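Putative rRNA methylase (Clostridium thermocellum ATCC 27405, PDB 3EEY) binds S-adenosylmethionine and is probably a methyltransferase of the Rossmann-like class, with ribosomal RNA as its presumed substrate. Local coordinates at residues A[26-30]-A[83-87]; A[93-99]-A[125-130]; A[163-169]-A[183-189]. One frame throughout, in Å; residues are numbered along the deposited sequence. Where two conformers were deposited one is given.

In the fold
All three contacts reach one seven-stranded sheet and follow one another along the chain. Contact 1 lies at the carboxyl end of strand 25-28, where S-adenosylmethionine binds. Contact 2 borders it, their centres about 9 Å apart, because strand 94-101 runs beside strand 25-28: Val27 N lies 2.9 Å from Ala96 O, and Ala29 CB rests 3.5 Å from Phe99 CE1. Phe99 also meets the ring of His83, a cofactor-binding residue. Contact 3, at the hairpin edge, is centred about 11 Å from contact 2 and 18 Å from contact 1. Lys187 joins it to contact 2, its NZ lying 2.7 Å from Leu129 O.

Contact 1 of 3, residues A[26-30]-A[83-87]; sequences VVDAT and HQNMD. With SAM (S-adenosylmethionine), chain K.
A small, buried contact, polar at one end and apolar at the other, joins the loop that leaves strand 25-28, an inner strand of the sheet, to the 3-10 turn at 83-87 that follows strand 76-79, and S-adenosylmethionine lies against both. Its one direct hydrogen bond runs from His83 ND1 to Ala29 O at 2.8 Å. The N-H...O angle is 151°, and the oxygen lies close to the imidazole plane, but the donor stands well above the carbonyl plane. His83 chi1 (44°) places CG between its own backbone N and carbonyl carbon, and from there the ring reaches Ala29 with its ND1 edge. The same edge meets Thr30 CG2 at 3.7 Å, the methyl lying in the ring plane. With that bond fixing the ring's rotation, one face is presented to the adenine, whose N1 sits 3.2 Å above the ring centre.

This is the cofactor site of a Rossmann-like methyltransferase, in which the loop after the first strand of the sheet runs past the methionine part of the cofactor while a later loop reads the adenine. Thr30 O accepts from the cofactor amino N. On the other segment, His83 N donates to adenine N1 at 2.9 Å and Gln84 OE1 accepts from N6, a pattern that matches the Watson-Crick edge of the base. Thr30 OG1 is engaged by the backbone N of Asn100, and Asp28 OD1 closes an Asx turn by accepting from Thr30 N, 41° out of the carboxylate plane. Nearer strand 25-28 the contact turns apolar: Met86, bent at chi3, brings its terminal CE to 4.1 Å from Ala29 CB, with Val27 CG1 somewhat farther off. Phe53 of the neighbouring strand also packs on Met86.

Contact 2 of 3, residues A[93-99]-A[125-130]; sequences PVKAVMF and AMELLV
Val94 and Leu129 form a single parallel beta bridge at the point where helix 115-128 gives way to the short strand 129-130, part of the beta-alpha-beta crossover that carries the chain from strand 94-101 to its parallel neighbour 133-139 in this Rossmann-like fold. Two nearly straight backbone bonds flank Val94: its N donates to Leu128 O at 2.9 Å, and its O accepts from Val130 N at the same distance. The two acceptors also receive CA-H groups, Pro93 CA against Leu128 O and Leu129 CA against Val94 O. The chain turns a corner at Lys95, and beyond it strand 96-99 packs against the last turn of the helix through Val97 and Phe99.

The side chain of Val94 shows how one branched residue serves both halves of that junction. CB is 4.2 Å from Leu128 O, its nearest atom across the contact. With CG1 anti to the carbonyl carbon (chi1 -55°), CG2 falls between the backbone N and the carbonyl carbon, toward the helix end, where it touches Leu128 O at 3.6 Å and also packs on Leu128 CB and Leu129 CD2. Val27 and Thr25 of strand 25-28 are further neighbours of this side chain.

Leu129 CD2 lies on the peptide oxygens of Val94 and Lys95. Val130 CG1 meets the aliphatic part of Lys95 at CD, the two chains passing obliquely, while Lys95 NZ goes on to a salt bridge with Asp24. Farther along the strand, Ala125 presents its small methyl to both branches of Val97, nearer to CG2 at 3.8 Å. That same Ala125 CB then meets Phe99 at the ring edge, close to its plane, 4.2 Å from CE2.

Contact 3 of 3, residues A[163-169]-A[183-189]; sequences KKFIVQR and VCIEKIS
The beta hairpin of strands 165-172 and 181-187 forms one edge of the sheet, with 181-187 the only strand running against the others. Ile166 faces Glu186 and Gln168 faces Cys184, each pair closed by two backbone bonds such as Ile166 N to Glu186 O at 2.9 Å. Beyond the ladder Lys164 O accepts from Ile188 N, nearly straight, and weakly from Ser189 N.

Phe165, Val167, Ile185 and Val183 share the face packed against helices 115-128 and 148-157. With CG anti to the carbonyl carbon (chi1 -59°), Phe165 holds its ring alongside Lys187: CZ meets CE at 3.6 Å, and CD1 meets Ile185 CG2 at 3.7 Å. Lys187 NZ donates to Leu129 O and Met126 O and forms a salt bridge with Glu190. The reversed last strand inserted between the fifth and the sixth gives the order 3-2-1-4-5-7-6 familiar from Rossmann-like methyltransferases. Val167 and Val183 touch through their CG1 methyls. On the opposite face, Ile166 CD1 lies against Ile188 CG2 and 3.9 Å from Glu186 OE1, which accepts from Ile5 N of the second subunit. Gln168 and Arg169 extend the sheet into that subunit, Arg169 NH2 forming a salt bridge with its Asp171.

Contact 1 of 3, residues A[26-30]-A[83-87]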
loop_
_atom_site.group_PDB
_atom_site.type_symbol
_atom_site.label_atom_id
_atom_site.label_comp_id
_atom_site.label_asym_id
_atom_site.label_seq_id
_atom_site.Cartn_x
_atom_site.Cartn_y
_atom_site.Cartn_z
ATOM N N VAL A 26 2.508 22.818 1.490
ATOM C CA VAL A 26 2.172 21.666 0.661
ATOM C C VAL A 26 1.892 22.114 -0.774
ATOM O O VAL A 26 1.693 23.298 -1.020
ATOM C CB VAL A 26 0.969 20.851 1.240
ATOM C CG1 VAL A 26 1.285 20.305 2.630
ATOM C CG2 VAL A 26 -0.306 21.692 1.280
ATOM N N VAL A 27 1.902 21.168 -1.713
ATOM C CA VAL A 27 1.668 21.458 -3.131
ATOM C C VAL A 27 0.611 20.522 -3.725
ATOM O O VAL A 27 0.655 19.315 -3.513
ATOM C CB VAL A 27 2.977 21.336 -3.999
ATOM C CG1 VAL A 27 2.744 21.859 -5.402
ATOM C CG2 VAL A 27 4.152 22.070 -3.370
ATOM N N ASP A 28 -0.345 21.096 -4.448
ATOM C CA ASP A 28 -1.210 20.340 -5.332
ATOM C C ASP A 28 -0.669 20.596 -6.732
ATOM O O ASP A 28 -0.834 21.678 -7.282
ATOM C CB ASP A 28 -2.670 20.799 -5.195
ATOM C CG ASP A 28 -3.644 19.931 -5.986
ATOM O OD1 ASP A 28 -3.207 19.060 -6.768
ATOM O OD2 ASP A 28 -4.868 20.123 -5.825
ATOM N N ALA A 29 -0.007 19.595 -7.299
ATOM C CA ALA A 29 0.662 19.757 -8.583
ATOM C C ALA A 29 -0.278 19.639 -9.784
ATOM O O ALA A 29 0.103 19.967 -10.908
ATOM C CB ALA A 29 1.808 18.770 -8.706
ATOM N N THR A 30 -1.500 19.178 -9.542
ATOM C CA THR A 30 -2.486 18.964 -10.599
ATOM C C THR A 30 -3.845 19.400 -10.067
ATOM O O THR A 30 -4.619 18.574 -9.595
ATOM C CB THR A 30 -2.558 17.468 -11.033
ATOM O OG1 THR A 30 -2.604 16.640 -9.873
ATOM C CG2 THR A 30 -1.346 17.053 -11.860
ATOM N N HIS A 83 3.507 22.166 -13.624
ATOM C CA HIS A 83 4.106 21.692 -12.381
ATOM C C HIS A 83 5.597 21.412 -12.521
ATOM O O HIS A 83 6.321 21.422 -11.529
ATOM C CB HIS A 83 3.367 20.468 -11.796
ATOM C CG HIS A 83 2.993 19.415 -12.801
ATOM N ND1 HIS A 83 1.806 18.722 -12.729
ATOM C CD2 HIS A 83 3.644 18.928 -13.887
ATOM C CE1 HIS A 83 1.741 17.852 -13.724
ATOM N NE2 HIS A 83 2.843 17.959 -14.443
ATOM N N GLN A 84 6.047 21.177 -13.753
ATOM C CA GLN A 84 7.479 21.061 -14.061
ATOM C C GLN A 84 8.277 22.325 -13.718
ATOM O O GLN A 84 9.495 22.271 -13.585
ATOM C CB GLN A 84 7.693 20.669 -15.532
ATOM C CG GLN A 84 7.317 21.724 -16.565
ATOM C CD GLN A 84 5.871 21.628 -17.024
ATOM O OE1 GLN A 84 5.012 21.097 -16.320
ATOM N NE2 GLN A 84 5.598 22.151 -18.208
ATOM N N ASN A 85 7.576 23.447 -13.551
ATOM C CA ASN A 85 8.199 24.726 -13.226
ATOM C C ASN A 85 7.968 25.156 -11.779
ATOM O O ASN A 85 8.090 26.343 -11.471
ATOM C CB ASN A 85 7.676 25.826 -14.160
ATOM C CG ASN A 85 7.940 25.540 -15.625
ATOM O OD1 ASN A 85 9.050 25.172 -16.016
ATOM N ND2 ASN A 85 6.919 25.734 -16.453
ATOM N N MET A 86 7.646 24.199 -10.902
ATOM C CA MET A 86 7.255 24.501 -9.518
ATOM C C MET A 86 8.369 25.144 -8.686
ATOM O O MET A 86 8.096 25.848 -7.708
ATOM C CB MET A 86 6.615 23.280 -8.801
ATOM C CG MET A 86 7.563 22.187 -8.293
ATOM S SD MET A 86 6.836 20.934 -7.197
ATOM C CE MET A 86 5.601 20.235 -8.291
ATOM N N ASP A 87 9.617 24.920 -9.098
ATOM C CA ASP A 87 10.796 25.465 -8.412
ATOM C C ASP A 87 10.975 26.979 -8.595
ATOM O O ASP A 87 11.683 27.622 -7.820
ATOM C CB ASP A 87 12.064 24.724 -8.854
ATOM C CG ASP A 87 12.291 24.782 -10.359
ATOM O OD1 ASP A 87 11.311 24.771 -11.136
ATOM O OD2 ASP A 87 13.465 24.822 -10.774
HETATM N N SAM K . -6.750 16.589 -8.431
HETATM C CA SAM K . -7.655 16.992 -9.554
HETATM C C SAM K . -9.097 17.204 -9.083
HETATM O O SAM K . -10.052 17.196 -9.868
HETATM O OXT SAM K . -9.334 17.407 -7.893
HETATM C CB SAM K . -7.558 15.997 -10.704
HETATM C CG SAM K . -6.391 16.299 -11.639
HETATM S SD SAM K . -6.720 15.879 -13.373
HETATM C CE SAM K . -6.644 14.068 -13.291
HETATM C "C5'" SAM K . -5.134 16.336 -14.125
HETATM C "C4'" SAM K . -4.974 17.859 -14.165
HETATM O "O4'" SAM K . -3.624 18.226 -14.381
HETATM C "C3'" SAM K . -5.797 18.502 -15.280
HETATM O "O3'" SAM K . -6.570 19.540 -14.721
HETATM C "C2'" SAM K . -4.773 19.049 -16.255
HETATM O "O2'" SAM K . -5.189 20.245 -16.886
HETATM C "C1'" SAM K . -3.574 19.267 -15.338
HETATM N N9 SAM K . -2.277 19.277 -16.044
HETATM C C8 SAM K . -1.947 18.699 -17.247
HETATM N N7 SAM K . -0.644 18.971 -17.507
HETATM C C5 SAM K . -0.148 19.714 -16.486
HETATM C C6 SAM K . 1.100 20.270 -16.228
HETATM N N6 SAM K . 2.124 20.116 -17.065
HETATM N N1 SAM K . 1.276 21.000 -15.074
HETATM C C2 SAM K . 0.251 21.195 -14.174
HETATM N N3 SAM K . -0.974 20.635 -14.432
HETATM C C4 SAM K . -1.171 19.914 -15.565
#

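Contact 2 of 3, residues A[93-99]-A[125-130]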
loop_
_atom_site.group_PDB
_atom_site.type_symbol
_atom_site.label_atom_id
_atom_site.label_comp_id
_atom_site.label_asym_id
_atom_site.label_seq_id
_atom_site.Cartn_x
_atom_site.Cartn_y
_atom_site.Cartn_z
ATOM N N PRO A 93 11.254 24.456 1.946
ATOM C CA PRO A 93 10.963 23.018 1.938
ATOM C C PRO A 93 9.473 22.695 2.112
ATOM O O PRO A 93 8.806 23.271 2.978
ATOM C CB PRO A 93 11.757 22.489 3.140
ATOM C CG PRO A 93 12.746 23.556 3.462
ATOM C CD PRO A 93 12.068 24.832 3.116
ATOM N N VAL A 94 8.965 21.776 1.292
ATOM C CA VAL A 94 7.561 21.373 1.363
ATOM C C VAL A 94 7.381 20.035 2.080
ATOM O O VAL A 94 8.273 19.181 2.062
ATOM C CB VAL A 94 6.855 21.363 -0.033
ATOM C CG1 VAL A 94 6.998 22.712 -0.716
ATOM C CG2 VAL A 94 7.382 20.246 -0.935
ATOM N N LYS A 95 6.233 19.871 2.728
ATOM C CA LYS A 95 5.931 18.638 3.450
ATOM C C LYS A 95 5.343 17.572 2.530
ATOM O O LYS A 95 5.649 16.392 2.679
ATOM C CB LYS A 95 4.987 18.912 4.622
ATOM C CG LYS A 95 4.899 17.789 5.655
ATOM C CD LYS A 95 6.206 17.619 6.425
ATOM C CE LYS A 95 5.984 16.972 7.785
ATOM N NZ LYS A 95 5.259 17.885 8.717
ATOM N N ALA A 96 4.505 17.993 1.584
ATOM C CA ALA A 96 3.803 17.057 0.722
ATOM C C ALA A 96 3.510 17.626 -0.649
ATOM O O ALA A 96 3.383 18.831 -0.806
ATOM C CB ALA A 96 2.522 16.580 1.381
ATOM N N VAL A 97 3.440 16.743 -1.647
ATOM C CA VAL A 97 3.038 17.107 -3.003
ATOM C C VAL A 97 2.059 16.046 -3.499
ATOM O O VAL A 97 2.303 14.859 -3.344
ATOM C CB VAL A 97 4.242 17.216 -3.986
ATOM C CG1 VAL A 97 3.823 17.876 -5.297
ATOM C CG2 VAL A 97 5.386 18.008 -3.388
ATOM N N MET A 98 0.947 16.475 -4.083
ATOM C CA MET A 98 -0.022 15.542 -4.632
ATOM C C MET A 98 -0.045 15.622 -6.160
ATOM O O MET A 98 -0.190 16.703 -6.734
ATOM C CB MET A 98 -1.426 15.773 -4.043
ATOM C CG MET A 98 -1.549 15.589 -2.523
ATOM S SD MET A 98 -3.241 15.803 -1.882
ATOM C CE MET A 98 -3.959 14.200 -2.078
ATOM N N PHE A 99 0.124 14.473 -6.808
ATOM C CA PHE A 99 -0.054 14.345 -8.261
ATOM C C PHE A 99 -1.259 13.478 -8.554
ATOM O O PHE A 99 -1.435 12.402 -7.965
ATOM C CB PHE A 99 1.169 13.698 -8.912
ATOM C CG PHE A 99 2.348 14.600 -9.018
ATOM C CD1 PHE A 99 2.559 15.356 -10.163
ATOM C CD2 PHE A 99 3.256 14.693 -7.980
ATOM C CE1 PHE A 99 3.656 16.185 -10.263
ATOM C CE2 PHE A 99 4.361 15.517 -8.072
ATOM C CZ PHE A 99 4.560 16.269 -9.203
ATOM N N ALA A 125 9.755 18.227 -7.265
ATOM C CA ALA A 125 9.062 17.937 -6.016
ATOM C C ALA A 125 9.953 17.166 -5.050
ATOM O O ALA A 125 9.945 17.447 -3.854
ATOM C CB ALA A 125 7.779 17.172 -6.281
ATOM N N MET A 126 10.714 16.197 -5.573
ATOM C CA MET A 126 11.650 15.415 -4.751
ATOM C C MET A 126 12.765 16.284 -4.157
ATOM O O MET A 126 13.167 16.069 -3.017
ATOM C CB MET A 126 12.220 14.208 -5.519
ATOM C CG MET A 126 11.345 12.947 -5.479
ATOM S SD MET A 126 11.999 11.436 -6.252
ATOM C CE MET A 126 11.658 11.772 -7.969
ATOM N N GLU A 127 13.249 17.262 -4.927
ATOM C CA GLU A 127 14.229 18.238 -4.441
ATOM C C GLU A 127 13.638 19.139 -3.355
ATOM O O GLU A 127 14.280 19.406 -2.338
ATOM C CB GLU A 127 14.752 19.094 -5.601
ATOM C CG GLU A 127 15.903 18.464 -6.383
ATOM C CD GLU A 127 16.017 18.977 -7.812
ATOM O OE1 GLU A 127 15.633 20.142 -8.079
ATOM O OE2 GLU A 127 16.501 18.206 -8.674
ATOM N N LEU A 128 12.406 19.600 -3.584
ATOM C CA LEU A 128 11.711 20.523 -2.681
ATOM C C LEU A 128 11.234 19.906 -1.373
ATOM O O LEU A 128 10.961 20.631 -0.423
ATOM C CB LEU A 128 10.525 21.178 -3.406
ATOM C CG LEU A 128 10.808 22.376 -4.321
ATOM C CD1 LEU A 128 9.589 22.717 -5.154
ATOM C CD2 LEU A 128 11.259 23.591 -3.512
ATOM N N LEU A 129 11.126 18.577 -1.333
ATOM C CA LEU A 129 10.656 17.848 -0.152
ATOM C C LEU A 129 11.609 17.930 1.008
ATOM O O LEU A 129 12.819 17.757 0.840
ATOM C CB LEU A 129 10.459 16.363 -0.458
ATOM C CG LEU A 129 9.109 15.793 -0.876
ATOM C CD1 LEU A 129 9.168 14.289 -0.683
ATOM C CD2 LEU A 129 7.958 16.391 -0.081
ATOM N N VAL A 130 11.041 18.184 2.184
ATOM C CA VAL A 130 11.746 18.081 3.448
ATOM C C VAL A 130 11.923 16.583 3.754
ATOM O O VAL A 130 11.143 15.751 3.273
ATOM C CB VAL A 130 10.975 18.860 4.568
ATOM C CG1 VAL A 130 9.679 18.156 4.961
ATOM C CG2 VAL A 130 11.854 19.105 5.785
#

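Contact 3 of 3, residues A[163-169]-A[183-189]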
loop_
_atom_site.group_PDB
_atom_site.type_symbol
_atom_site.label_atom_id
_atom_site.label_comp_id
_atom_site.label_asym_id
_atom_site.label_seq_id
_atom_site.Cartn_x
_atom_site.Cartn_y
_atom_site.Cartn_z
ATOM N N LYS A 163 18.306 4.830 -0.877
ATOM C CA LYS A 163 18.928 5.387 0.325
ATOM C C LYS A 163 18.394 6.784 0.638
ATOM O O LYS A 163 18.520 7.264 1.764
ATOM C CB LYS A 163 20.457 5.421 0.188
ATOM C CG LYS A 163 21.088 4.058 -0.050
ATOM C CD LYS A 163 22.279 3.818 0.862
ATOM C CE LYS A 163 22.631 2.334 1.013
ATOM N NZ LYS A 163 22.025 1.411 0.000
ATOM N N LYS A 164 17.798 7.420 -0.369
ATOM C CA LYS A 164 17.216 8.753 -0.239
ATOM C C LYS A 164 15.682 8.739 -0.208
ATOM O O LYS A 164 15.077 9.531 0.503
ATOM C CB LYS A 164 17.711 9.687 -1.355
ATOM C CG LYS A 164 19.228 9.753 -1.536
ATOM C CD LYS A 164 19.945 10.295 -0.306
ATOM C CE LYS A 164 21.453 10.246 -0.486
ATOM N NZ LYS A 164 22.113 9.658 0.708
ATOM N N PHE A 165 15.059 7.846 -0.978
ATOM C CA PHE A 165 13.592 7.789 -1.061
ATOM C C PHE A 165 13.046 6.373 -0.974
ATOM O O PHE A 165 13.621 5.434 -1.528
ATOM C CB PHE A 165 13.071 8.433 -2.359
ATOM C CG PHE A 165 13.448 9.885 -2.537
ATOM C CD1 PHE A 165 12.600 10.895 -2.098
ATOM C CD2 PHE A 165 14.635 10.243 -3.174
ATOM C CE1 PHE A 165 12.947 12.236 -2.262
ATOM C CE2 PHE A 165 14.992 11.583 -3.341
ATOM C CZ PHE A 165 14.150 12.577 -2.889
ATOM N N ILE A 166 11.931 6.231 -0.266
ATOM C CA ILE A 166 11.078 5.041 -0.351
ATOM C C ILE A 166 10.061 5.264 -1.467
ATOM O O ILE A 166 9.377 6.268 -1.474
ATOM C CB ILE A 166 10.314 4.766 0.973
ATOM C CG1 ILE A 166 11.283 4.631 2.150
ATOM C CG2 ILE A 166 9.457 3.507 0.862
ATOM C CD1 ILE A 166 10.598 4.501 3.500
ATOM N N VAL A 167 9.987 4.347 -2.424
ATOM C CA VAL A 167 8.978 4.427 -3.480
ATOM C C VAL A 167 8.079 3.184 -3.390
ATOM O O VAL A 167 8.508 2.062 -3.628
ATOM C CB VAL A 167 9.595 4.597 -4.904
ATOM C CG1 VAL A 167 8.494 4.749 -5.957
ATOM C CG2 VAL A 167 10.535 5.806 -4.963
ATOM N N GLN A 168 6.827 3.403 -3.019
ATOM C CA GLN A 168 5.905 2.319 -2.796
ATOM C C GLN A 168 4.759 2.381 -3.788
ATOM O O GLN A 168 4.071 3.390 -3.883
ATOM C CB GLN A 168 5.376 2.383 -1.376
ATOM C CG GLN A 168 4.435 1.278 -1.004
ATOM C CD GLN A 168 3.548 1.667 0.159
ATOM O OE1 GLN A 168 3.804 1.295 1.298
ATOM N NE2 GLN A 168 2.510 2.441 -0.122
ATOM N N ARG A 169 4.565 1.295 -4.529
ATOM C CA ARG A 169 3.440 1.173 -5.433
ATOM C C ARG A 169 2.318 0.320 -4.824
ATOM O O ARG A 169 2.572 -0.731 -4.256
ATOM C CB ARG A 169 3.886 0.583 -6.758
ATOM C CG ARG A 169 2.786 0.615 -7.814
ATOM C CD ARG A 169 3.090 -0.289 -8.986
ATOM N NE ARG A 169 3.568 -1.618 -8.595
ATOM C CZ ARG A 169 4.232 -2.437 -9.411
ATOM N NH1 ARG A 169 4.488 -2.068 -10.661
ATOM N NH2 ARG A 169 4.640 -3.622 -8.987
ATOM N N VAL A 183 1.310 5.598 -6.202
ATOM C CA VAL A 183 2.725 5.601 -5.854
ATOM C C VAL A 183 2.950 6.587 -4.703
ATOM O O VAL A 183 2.478 7.714 -4.743
ATOM C CB VAL A 183 3.636 5.909 -7.070
ATOM C CG1 VAL A 183 5.085 5.832 -6.687
ATOM C CG2 VAL A 183 3.389 4.913 -8.197
ATOM N N CYS A 184 3.628 6.127 -3.658
ATOM C CA CYS A 184 3.996 6.968 -2.532
ATOM C C CYS A 184 5.502 7.108 -2.488
ATOM O O CYS A 184 6.211 6.114 -2.420
ATOM C CB CYS A 184 3.509 6.360 -1.222
ATOM S SG CYS A 184 1.746 6.425 -1.011
ATOM N N ILE A 185 5.984 8.346 -2.558
ATOM C CA ILE A 185 7.408 8.642 -2.453
ATOM C C ILE A 185 7.666 9.380 -1.149
ATOM O O ILE A 185 7.093 10.436 -0.923
ATOM C CB ILE A 185 7.890 9.524 -3.629
ATOM C CG1 ILE A 185 7.452 8.929 -4.973
ATOM C CG2 ILE A 185 9.396 9.731 -3.569
ATOM C CD1 ILE A 185 7.372 9.933 -6.080
ATOM N N GLU A 186 8.517 8.823 -0.295
ATOM C CA GLU A 186 8.867 9.460 0.975
ATOM C C GLU A 186 10.360 9.697 1.049
ATOM O O GLU A 186 11.134 8.766 0.860
ATOM C CB GLU A 186 8.455 8.591 2.166
ATOM C CG GLU A 186 8.601 9.322 3.496
ATOM C CD GLU A 186 8.509 8.427 4.716
ATOM O OE1 GLU A 186 8.103 7.260 4.594
ATOM O OE2 GLU A 186 8.846 8.903 5.817
ATOM N N LYS A 187 10.762 10.932 1.334
ATOM C CA LYS A 187 12.174 11.259 1.513
ATOM C C LYS A 187 12.653 10.758 2.866
ATOM O O LYS A 187 12.042 11.040 3.886
ATOM C CB LYS A 187 12.418 12.766 1.374
ATOM C CG LYS A 187 13.888 13.179 1.476
ATOM C CD LYS A 187 14.096 14.674 1.262
ATOM C CE LYS A 187 14.523 14.966 -0.156
ATOM N NZ LYS A 187 14.701 16.411 -0.480
ATOM N N ILE A 188 13.743 9.995 2.864
ATOM C CA ILE A 188 14.301 9.471 4.111
ATOM C C ILE A 188 15.699 10.015 4.413
ATOM O O ILE A 188 16.185 9.907 5.543
ATOM C CB ILE A 188 14.271 7.920 4.162
ATOM C CG1 ILE A 188 15.076 7.301 3.009
ATOM C CG2 ILE A 188 12.833 7.422 4.177
ATOM C CD1 ILE A 188 15.210 5.795 3.086
ATOM N N SER A 189 16.327 10.602 3.395
ATOM C CA SER A 189 17.623 11.264 3.536
ATOM C C SER A 189 17.792 12.461 2.604
ATOM O O SER A 189 17.264 12.494 1.488
ATOM C CB SER A 189 18.784 10.278 3.335
ATOM O OG SER A 189 19.136 9.643 4.555
#